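Long-range contacts in metazoan TIR-STING fusion (Crassostrea gigas, PDB 6WT6), which joins a TIR domain to a STING ligand-binding domain within a single chain, two copies of which make up the assembly: residues S36-A41 and L96-S101; V87-S92 and F103-A108. All blocks are in the same frame, centred on the assembly; numbering follows the deposited sequence.

Both contacts lie in the TIR domain and are largely buried, with centres about 8 Å apart, and their segments alternate along the chain. Interaction 1 is made at the end of strand 31-36, where a loop meets the turn after helix 93-97; it mixes an indole, a peptide group, a thiol and serine side chains. Interaction 2 lies against the neighbouring strand 84-91 and is purely aliphatic and thioether packing beneath helix 104-108. The two strands run side by side in the parallel sheet, and the probable hydrogen bond from Ser36 N to Ile88 O, 2.9 Å long, ties the contacts together. Only segment 103-108 of interaction 2 also meets the second subunit.

Interaction 1: S36-A41 and L96-S101; sequences SYCADA and LQSEWS
Ser36 OG stands at the edge of the Trp100 indole, near the ring plane and 3.4 Å from Trp100 CZ2, while its hydrogen bond goes to the carboxylate of Glu104 on helix 104-108. The hydroxyl is swung anti to the serine nitrogen (chi1 -175°), which brings it beside the indole. Trp100 itself lies against the main chain of the 36-41 loop. The Tyr37-Cys38 peptide crosses one face of the ring, offset toward the rim, with Tyr37 C 3.5 Å above the plane. Trp100 NE1 comes within 3.3 Å of Tyr37 O, but the angle is too poor for a hydrogen bond.

Farther along, the Cys38 side chain fills the angle between Trp100 and Ser98. Its CB packs 4.0 Å from Trp100 CG, and its SG reaches Ser98 CB at 3.4 Å. Ser98 OG is bonded to Ser95 O in helix 93-97, so the cysteine meets a hydroxymethyl whose polar end is already engaged. Glu99, with positive phi, turns the chain out of that helix, and Ser101 OG reaches back to Leu96 O at 2.6 Å, approaching from above the carbonyl plane. The Tyr37 side chain leaves in another direction, stacking on Phe62 and bonding Glu64 N.

The contact thus closes the loop that follows strand 31-36 onto the turn after helix 93-97. Its cohesion comes mainly from van der Waals packing of a broad indole on a peptide, while the hydroxyls of Ser36 and Ser98, bonded to Glu104 and Ser95, are satisfied beside the tryptophan and the cysteine.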
ATOM      1  N   SER A  36       4.024 -24.440  -7.103  1.00 62.11           N
ATOM      2  CA  SER A  36       5.060 -23.865  -6.256  1.00 63.71           C
ATOM      3  C   SER A  36       5.469 -24.901  -5.216  1.00 58.97           C
ATOM      4  O   SER A  36       4.648 -25.323  -4.396  1.00 55.74           O
ATOM      5  CB  SER A  36       4.565 -22.587  -5.582  1.00 72.69           C
ATOM      6  OG  SER A  36       5.600 -21.957  -4.850  1.00 82.21           O
ATOM      7  N   TYR A  37       6.737 -25.306  -5.252  1.00 56.64           N
ATOM      8  CA  TYR A  37       7.235 -26.346  -4.368  1.00 59.37           C
ATOM      9  C   TYR A  37       8.643 -25.992  -3.916  1.00 58.06           C
ATOM     10  O   TYR A  37       9.352 -25.221  -4.567  1.00 53.57           O
ATOM     11  CB  TYR A  37       7.226 -27.718  -5.053  1.00 61.91           C
ATOM     12  CG  TYR A  37       8.126 -27.806  -6.268  1.00 65.21           C
ATOM     13  CD1 TYR A  37       7.729 -27.281  -7.494  1.00 62.18           C
ATOM     14  CD2 TYR A  37       9.368 -28.423  -6.194  1.00 56.80           C
ATOM     15  CE1 TYR A  37       8.550 -27.360  -8.606  1.00 61.09           C
ATOM     16  CE2 TYR A  37      10.191 -28.509  -7.298  1.00 58.47           C
ATOM     17  CZ  TYR A  37       9.781 -27.977  -8.500  1.00 60.71           C
ATOM     18  OH  TYR A  37      10.603 -28.065  -9.600  1.00 63.86           O
ATOM     19  N   CYS A  38       9.036 -26.561  -2.776  1.00 59.97           N
ATOM     20  CA  CYS A  38      10.415 -26.466  -2.315  1.00 61.50           C
ATOM     21  C   CYS A  38      11.245 -27.532  -3.018  1.00 60.64           C
ATOM     22  O   CYS A  38      11.002 -28.729  -2.841  1.00 59.86           O
ATOM     23  CB  CYS A  38      10.498 -26.635  -0.800  1.00 63.93           C
ATOM     24  SG  CYS A  38      12.196 -26.725  -0.173  1.00 71.42           S
ATOM     25  N   ALA A  39      12.223 -27.098  -3.817  1.00 64.09           N
ATOM     26  CA  ALA A  39      13.028 -28.045  -4.579  1.00 69.84           C
ATOM     27  C   ALA A  39      13.886 -28.933  -3.686  1.00 72.23           C
ATOM     28  O   ALA A  39      14.298 -30.015  -4.120  1.00 73.06           O
ATOM     29  CB  ALA A  39      13.902 -27.291  -5.581  1.00 70.54           C
ATOM     30  N   ASP A  40      14.154 -28.509  -2.448  1.00 74.23           N
ATOM     31  CA  ASP A  40      14.964 -29.309  -1.534  1.00 80.92           C
ATOM     32  C   ASP A  40      14.207 -30.517  -0.997  1.00 84.03           C
ATOM     33  O   ASP A  40      14.818 -31.566  -0.763  1.00 88.48           O
ATOM     34  CB  ASP A  40      15.470 -28.453  -0.369  1.00 81.77           C
ATOM     35  CG  ASP A  40      16.396 -27.336  -0.823  1.00 82.73           C
ATOM     36  OD1 ASP A  40      17.059 -27.497  -1.862  1.00 84.23           O
ATOM     37  OD2 ASP A  40      16.457 -26.297  -0.130  1.00 81.61           O
ATOM     38  N   ALA A  41      12.894 -30.406  -0.790  1.00 83.43           N
ATOM     39  CA  ALA A  41      12.126 -31.484  -0.177  1.00 86.23           C
ATOM     40  C   ALA A  41      11.144 -32.120  -1.154  1.00 85.38           C
ATOM     41  O   ALA A  41      11.353 -33.262  -1.580  1.00 85.42           O
ATOM     42  CB  ALA A  41      11.402 -30.968   1.066  1.00 85.72           C
ATOM     43  N   LEU A  96       7.693 -25.885   5.422  1.00 90.01           N
ATOM     44  CA  LEU A  96       7.675 -24.749   6.334  1.00 90.98           C
ATOM     45  C   LEU A  96       9.066 -24.418   6.868  1.00 91.90           C
ATOM     46  O   LEU A  96       9.325 -23.267   7.237  1.00 91.40           O
ATOM     47  CB  LEU A  96       6.711 -25.024   7.490  1.00 92.04           C
ATOM     48  CG  LEU A  96       5.309 -25.494   7.090  1.00 91.24           C
ATOM     49  CD1 LEU A  96       4.380 -25.547   8.296  1.00 91.47           C
ATOM     50  CD2 LEU A  96       4.724 -24.606   6.004  1.00 88.95           C
ATOM     51  N   GLN A  97       9.969 -25.398   6.908  1.00 92.90           N
ATOM     52  CA  GLN A  97      11.306 -25.190   7.451  1.00 93.85           C
ATOM     53  C   GLN A  97      12.279 -24.615   6.432  1.00 92.93           C
ATOM     54  O   GLN A  97      13.367 -24.172   6.818  1.00 96.08           O
ATOM     55  CB  GLN A  97      11.871 -26.514   7.972  1.00 97.72           C
ATOM     56  CG  GLN A  97      10.831 -27.452   8.551  1.00 98.52           C
ATOM     57  CD  GLN A  97      10.348 -27.008   9.912  1.00 97.49           C
ATOM     58  OE1 GLN A  97       9.174 -26.685  10.095  1.00 93.62           O
ATOM     59  NE2 GLN A  97      11.255 -26.992  10.883  1.00 99.53           N
ATOM     60  N   SER A  98      11.911 -24.601   5.156  1.00 89.76           N
ATOM     61  CA  SER A  98      12.875 -24.443   4.078  1.00 89.59           C
ATOM     62  C   SER A  98      13.148 -22.997   3.693  1.00 86.58           C
ATOM     63  O   SER A  98      13.913 -22.779   2.747  1.00 89.89           O
ATOM     64  CB  SER A  98      12.385 -25.194   2.842  1.00 90.40           C
ATOM     65  OG  SER A  98      11.058 -24.819   2.517  1.00 89.79           O
ATOM     66  N   GLU A  99      12.535 -22.024   4.375  1.00 79.06           N
ATOM     67  CA  GLU A  99      12.566 -20.608   4.005  1.00 72.12           C
ATOM     68  C   GLU A  99      11.765 -20.361   2.731  1.00 65.06           C
ATOM     69  O   GLU A  99      11.382 -19.223   2.441  1.00 56.53           O
ATOM     70  CB  GLU A  99      13.999 -20.094   3.838  1.00 75.58           C
ATOM     71  CG  GLU A  99      14.850 -20.182   5.090  1.00 81.29           C
ATOM     72  CD  GLU A  99      16.318 -19.920   4.805  1.00 85.14           C
ATOM     73  OE1 GLU A  99      17.172 -20.655   5.347  1.00 87.47           O
ATOM     74  OE2 GLU A  99      16.617 -18.987   4.026  1.00 84.43           O
ATOM     75  N   TRP A 100      11.515 -21.422   1.958  1.00 65.88           N
ATOM     76  CA  TRP A 100      10.550 -21.337   0.869  1.00 65.72           C
ATOM     77  C   TRP A 100       9.186 -20.906   1.389  1.00 65.92           C
ATOM     78  O   TRP A 100       8.452 -20.186   0.702  1.00 69.80           O
ATOM     79  CB  TRP A 100      10.455 -22.684   0.148  1.00 65.06           C
ATOM     80  CG  TRP A 100       9.324 -22.779  -0.837  1.00 61.51           C
ATOM     81  CD1 TRP A 100       9.369 -22.487  -2.172  1.00 58.89           C
ATOM     82  CD2 TRP A 100       7.983 -23.206  -0.566  1.00 59.66           C
ATOM     83  NE1 TRP A 100       8.137 -22.701  -2.745  1.00 55.39           N
ATOM     84  CE2 TRP A 100       7.270 -23.142  -1.780  1.00 57.33           C
ATOM     85  CE3 TRP A 100       7.315 -23.631   0.587  1.00 59.89           C
ATOM     86  CZ2 TRP A 100       5.925 -23.492  -1.875  1.00 59.60           C
ATOM     87  CZ3 TRP A 100       5.978 -23.970   0.493  1.00 59.88           C
ATOM     88  CH2 TRP A 100       5.299 -23.905  -0.731  1.00 59.84           C
ATOM     89  N   SER A 101       8.830 -21.339   2.602  1.00 67.19           N
ATOM     90  CA  SER A 101       7.605 -20.878   3.245  1.00 68.13           C
ATOM     91  C   SER A 101       7.661 -19.396   3.601  1.00 66.22           C
ATOM     92  O   SER A 101       6.607 -18.767   3.754  1.00 64.08           O
ATOM     93  CB  SER A 101       7.332 -21.705   4.498  1.00 70.46           C
ATOM     94  OG  SER A 101       8.392 -21.570   5.432  1.00 72.79           O
TER

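Interaction 2: V87-S92 and F103-A108; sequences VILVIS and FEMLMA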
ATOM      1  N   VAL A  87      -2.483 -21.020  -8.562  1.00 44.83           N
ATOM      2  CA  VAL A  87      -1.182 -21.357  -7.993  1.00 45.11           C
ATOM      3  C   VAL A  87      -1.399 -22.469  -6.978  1.00 46.31           C
ATOM      4  O   VAL A  87      -2.155 -22.297  -6.012  1.00 44.38           O
ATOM      5  CB  VAL A  87      -0.500 -20.143  -7.338  1.00 40.75           C
ATOM      6  CG1 VAL A  87       0.758 -20.574  -6.601  1.00 40.87           C
ATOM      7  CG2 VAL A  87      -0.164 -19.098  -8.386  1.00 39.48           C
ATOM      8  N   ILE A  88      -0.741 -23.604  -7.192  1.00 50.75           N
ATOM      9  CA  ILE A  88      -0.842 -24.763  -6.312  1.00 51.61           C
ATOM     10  C   ILE A  88       0.339 -24.737  -5.349  1.00 55.17           C
ATOM     11  O   ILE A  88       1.499 -24.820  -5.772  1.00 58.49           O
ATOM     12  CB  ILE A  88      -0.876 -26.071  -7.117  1.00 53.00           C
ATOM     13  CG1 ILE A  88      -2.175 -26.173  -7.921  1.00 52.42           C
ATOM     14  CG2 ILE A  88      -0.717 -27.273  -6.203  1.00 51.30           C
ATOM     15  CD1 ILE A  88      -2.211 -27.346  -8.873  1.00 53.98           C
ATOM     16  N   LEU A  89       0.048 -24.614  -4.055  1.00 55.53           N
ATOM     17  CA  LEU A  89       1.066 -24.606  -3.010  1.00 54.00           C
ATOM     18  C   LEU A  89       1.202 -26.008  -2.431  1.00 60.06           C
ATOM     19  O   LEU A  89       0.229 -26.564  -1.911  1.00 65.28           O
ATOM     20  CB  LEU A  89       0.712 -23.611  -1.904  1.00 51.97           C
ATOM     21  CG  LEU A  89       0.618 -22.123  -2.252  1.00 53.79           C
ATOM     22  CD1 LEU A  89       0.228 -21.323  -1.017  1.00 56.79           C
ATOM     23  CD2 LEU A  89       1.927 -21.611  -2.830  1.00 53.17           C
ATOM     24  N   VAL A  90       2.405 -26.575  -2.519  1.00 62.13           N
ATOM     25  CA  VAL A  90       2.700 -27.887  -1.951  1.00 63.86           C
ATOM     26  C   VAL A  90       3.296 -27.650  -0.566  1.00 68.13           C
ATOM     27  O   VAL A  90       4.491 -27.381  -0.426  1.00 69.25           O
ATOM     28  CB  VAL A  90       3.644 -28.694  -2.843  1.00 63.33           C
ATOM     29  CG1 VAL A  90       3.841 -30.091  -2.274  1.00 63.10           C
ATOM     30  CG2 VAL A  90       3.108 -28.758  -4.265  1.00 63.45           C
ATOM     31  N   ILE A  91       2.461 -27.759   0.461  1.00 70.45           N
ATOM     32  CA  ILE A  91       2.824 -27.388   1.823  1.00 74.37           C
ATOM     33  C   ILE A  91       2.944 -28.664   2.647  1.00 78.55           C
ATOM     34  O   ILE A  91       1.939 -29.319   2.954  1.00 79.49           O
ATOM     35  CB  ILE A  91       1.803 -26.424   2.437  1.00 73.26           C
ATOM     36  CG1 ILE A  91       1.743 -25.133   1.617  1.00 71.92           C
ATOM     37  CG2 ILE A  91       2.156 -26.135   3.888  1.00 72.16           C
ATOM     38  CD1 ILE A  91       0.824 -24.085   2.195  1.00 70.50           C
ATOM     39  N   SER A  92       4.176 -29.007   3.018  1.00 80.05           N
ATOM     40  CA  SER A  92       4.485 -30.189   3.813  1.00 82.08           C
ATOM     41  C   SER A  92       5.095 -29.757   5.142  1.00 84.55           C
ATOM     42  O   SER A  92       5.283 -28.554   5.366  1.00 85.35           O
ATOM     43  CB  SER A  92       5.441 -31.104   3.043  1.00 83.17           C
ATOM     44  OG  SER A  92       6.710 -30.494   2.875  1.00 81.61           O
ATOM     45  N   PHE A 103       9.428 -17.138   1.670  1.00 63.71           N
ATOM     46  CA  PHE A 103       9.894 -16.406   0.500  1.00 62.12           C
ATOM     47  C   PHE A 103       9.004 -16.668  -0.708  1.00 61.66           C
ATOM     48  O   PHE A 103       8.066 -15.909  -0.971  1.00 54.58           O
ATOM     49  CB  PHE A 103      11.347 -16.783   0.194  1.00 67.18           C
ATOM     50  CG  PHE A 103      12.084 -15.756  -0.614  1.00 68.99           C
ATOM     51  CD1 PHE A 103      12.313 -14.490  -0.103  1.00 70.64           C
ATOM     52  CD2 PHE A 103      12.563 -16.061  -1.875  1.00 74.67           C
ATOM     53  CE1 PHE A 103      12.992 -13.544  -0.842  1.00 73.03           C
ATOM     54  CE2 PHE A 103      13.247 -15.120  -2.618  1.00 75.13           C
ATOM     55  CZ  PHE A 103      13.460 -13.859  -2.101  1.00 75.87           C
ATOM     56  N   GLU A 104       9.284 -17.749  -1.444  1.00 53.91           N
ATOM     57  CA  GLU A 104       8.580 -17.984  -2.700  1.00 49.87           C
ATOM     58  C   GLU A 104       7.100 -18.261  -2.471  1.00 48.36           C
ATOM     59  O   GLU A 104       6.263 -17.897  -3.305  1.00 46.90           O
ATOM     60  CB  GLU A 104       9.222 -19.141  -3.464  1.00 54.90           C
ATOM     61  CG  GLU A 104       8.774 -19.218  -4.909  1.00 54.43           C
ATOM     62  CD  GLU A 104       9.150 -20.523  -5.578  1.00 57.87           C
ATOM     63  OE1 GLU A 104      10.360 -20.798  -5.735  1.00 61.81           O
ATOM     64  OE2 GLU A 104       8.226 -21.276  -5.956  1.00 59.67           O
ATOM     65  N   MET A 105       6.757 -18.905  -1.354  1.00 52.00           N
ATOM     66  CA  MET A 105       5.354 -19.201  -1.084  1.00 55.57           C
ATOM     67  C   MET A 105       4.568 -17.924  -0.811  1.00 56.14           C
ATOM     68  O   MET A 105       3.434 -17.773  -1.282  1.00 56.86           O
ATOM     69  CB  MET A 105       5.240 -20.171   0.092  1.00 61.31           C
ATOM     70  CG  MET A 105       3.843 -20.718   0.360  1.00 64.25           C
ATOM     71  SD  MET A 105       3.772 -21.514   1.977  1.00 70.66           S
ATOM     72  CE  MET A 105       3.487 -20.072   3.002  1.00 73.97           C
ATOM     73  N   LEU A 106       5.158 -16.984  -0.068  1.00 56.50           N
ATOM     74  CA  LEU A 106       4.458 -15.746   0.253  1.00 53.52           C
ATOM     75  C   LEU A 106       4.320 -14.830  -0.954  1.00 51.75           C
ATOM     76  O   LEU A 106       3.454 -13.949  -0.948  1.00 51.16           O
ATOM     77  CB  LEU A 106       5.175 -15.009   1.386  1.00 53.67           C
ATOM     78  CG  LEU A 106       5.340 -15.803   2.683  1.00 57.04           C
ATOM     79  CD1 LEU A 106       5.982 -14.947   3.761  1.00 55.62           C
ATOM     80  CD2 LEU A 106       4.000 -16.347   3.150  1.00 60.41           C
ATOM     81  N   MET A 107       5.150 -15.016  -1.983  1.00 51.82           N
ATOM     82  CA  MET A 107       4.990 -14.237  -3.205  1.00 51.84           C
ATOM     83  C   MET A 107       3.676 -14.554  -3.903  1.00 50.35           C
ATOM     84  O   MET A 107       3.100 -13.680  -4.559  1.00 49.87           O
ATOM     85  CB  MET A 107       6.160 -14.492  -4.154  1.00 53.04           C
ATOM     86  CG  MET A 107       7.499 -14.024  -3.630  1.00 54.90           C
ATOM     87  SD  MET A 107       8.853 -14.325  -4.783  1.00 56.10           S
ATOM     88  CE  MET A 107      10.236 -13.810  -3.772  1.00 57.53           C
ATOM     89  N   ALA A 108       3.189 -15.789  -3.778  1.00 55.61           N
ATOM     90  CA  ALA A 108       1.909 -16.158  -4.369  1.00 55.40           C
ATOM     91  C   ALA A 108       0.726 -15.662  -3.550  1.00 52.31           C
ATOM     92  O   ALA A 108      -0.385 -15.570  -4.081  1.00 53.02           O
ATOM     93  CB  ALA A 108       1.819 -17.674  -4.535  1.00 58.81           C
TER
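Helix-on-sheet packing defines this contact: helix 104-108 lies over one face of the parallel TIR sheet, against strand 84-91, one of its inner strands. The helix belongs to the connection that leads from this strand to its parallel neighbour 120-124, a beta-alpha-beta crossover. The axes of strand 87-91 and helix 104-108 approach to 9.8 Å, with 145° between their directions. Val87 and Leu89 point at the helix, and Ile91 brings the end of its side chain over to it; the helix answers with Met105 and Ala108, one turn apart.

At one end Val87 CG1 touches Ala108 CB at 3.7 Å; the small alanine lets the helix backbone sit close to the strand. In the middle Leu89 presents both of its methyls to the same methylene, CD2 lying 3.8 Å and CD1 3.9 Å from Met105 CG, and the two side chains cross at about a right angle. Met105 extends with CG anti to its nitrogen (chi1 -172°), carrying the sulfur along the strand to Ile91, whose CD1 meets Met105 SD at 3.9 Å. The chain bends only at its last torsion (chi3 84°), which turns the terminal methyl aside.

Leu120 of the adjoining strand packs on both Leu89 and Ala108, and Trp100 lies against Met105. Segment 103-108 also meets the second subunit, where Phe103 packs on Tyr303 and Met107 on Met307 of that chain.

Aliphatic carbons and a thioether alone meet between strand and helix, so this interface rests on hydrophobic burial and close fit; directional ties of the helix come instead from Glu104 to Ser36 and from Leu106 O to Arg308 of the second subunit.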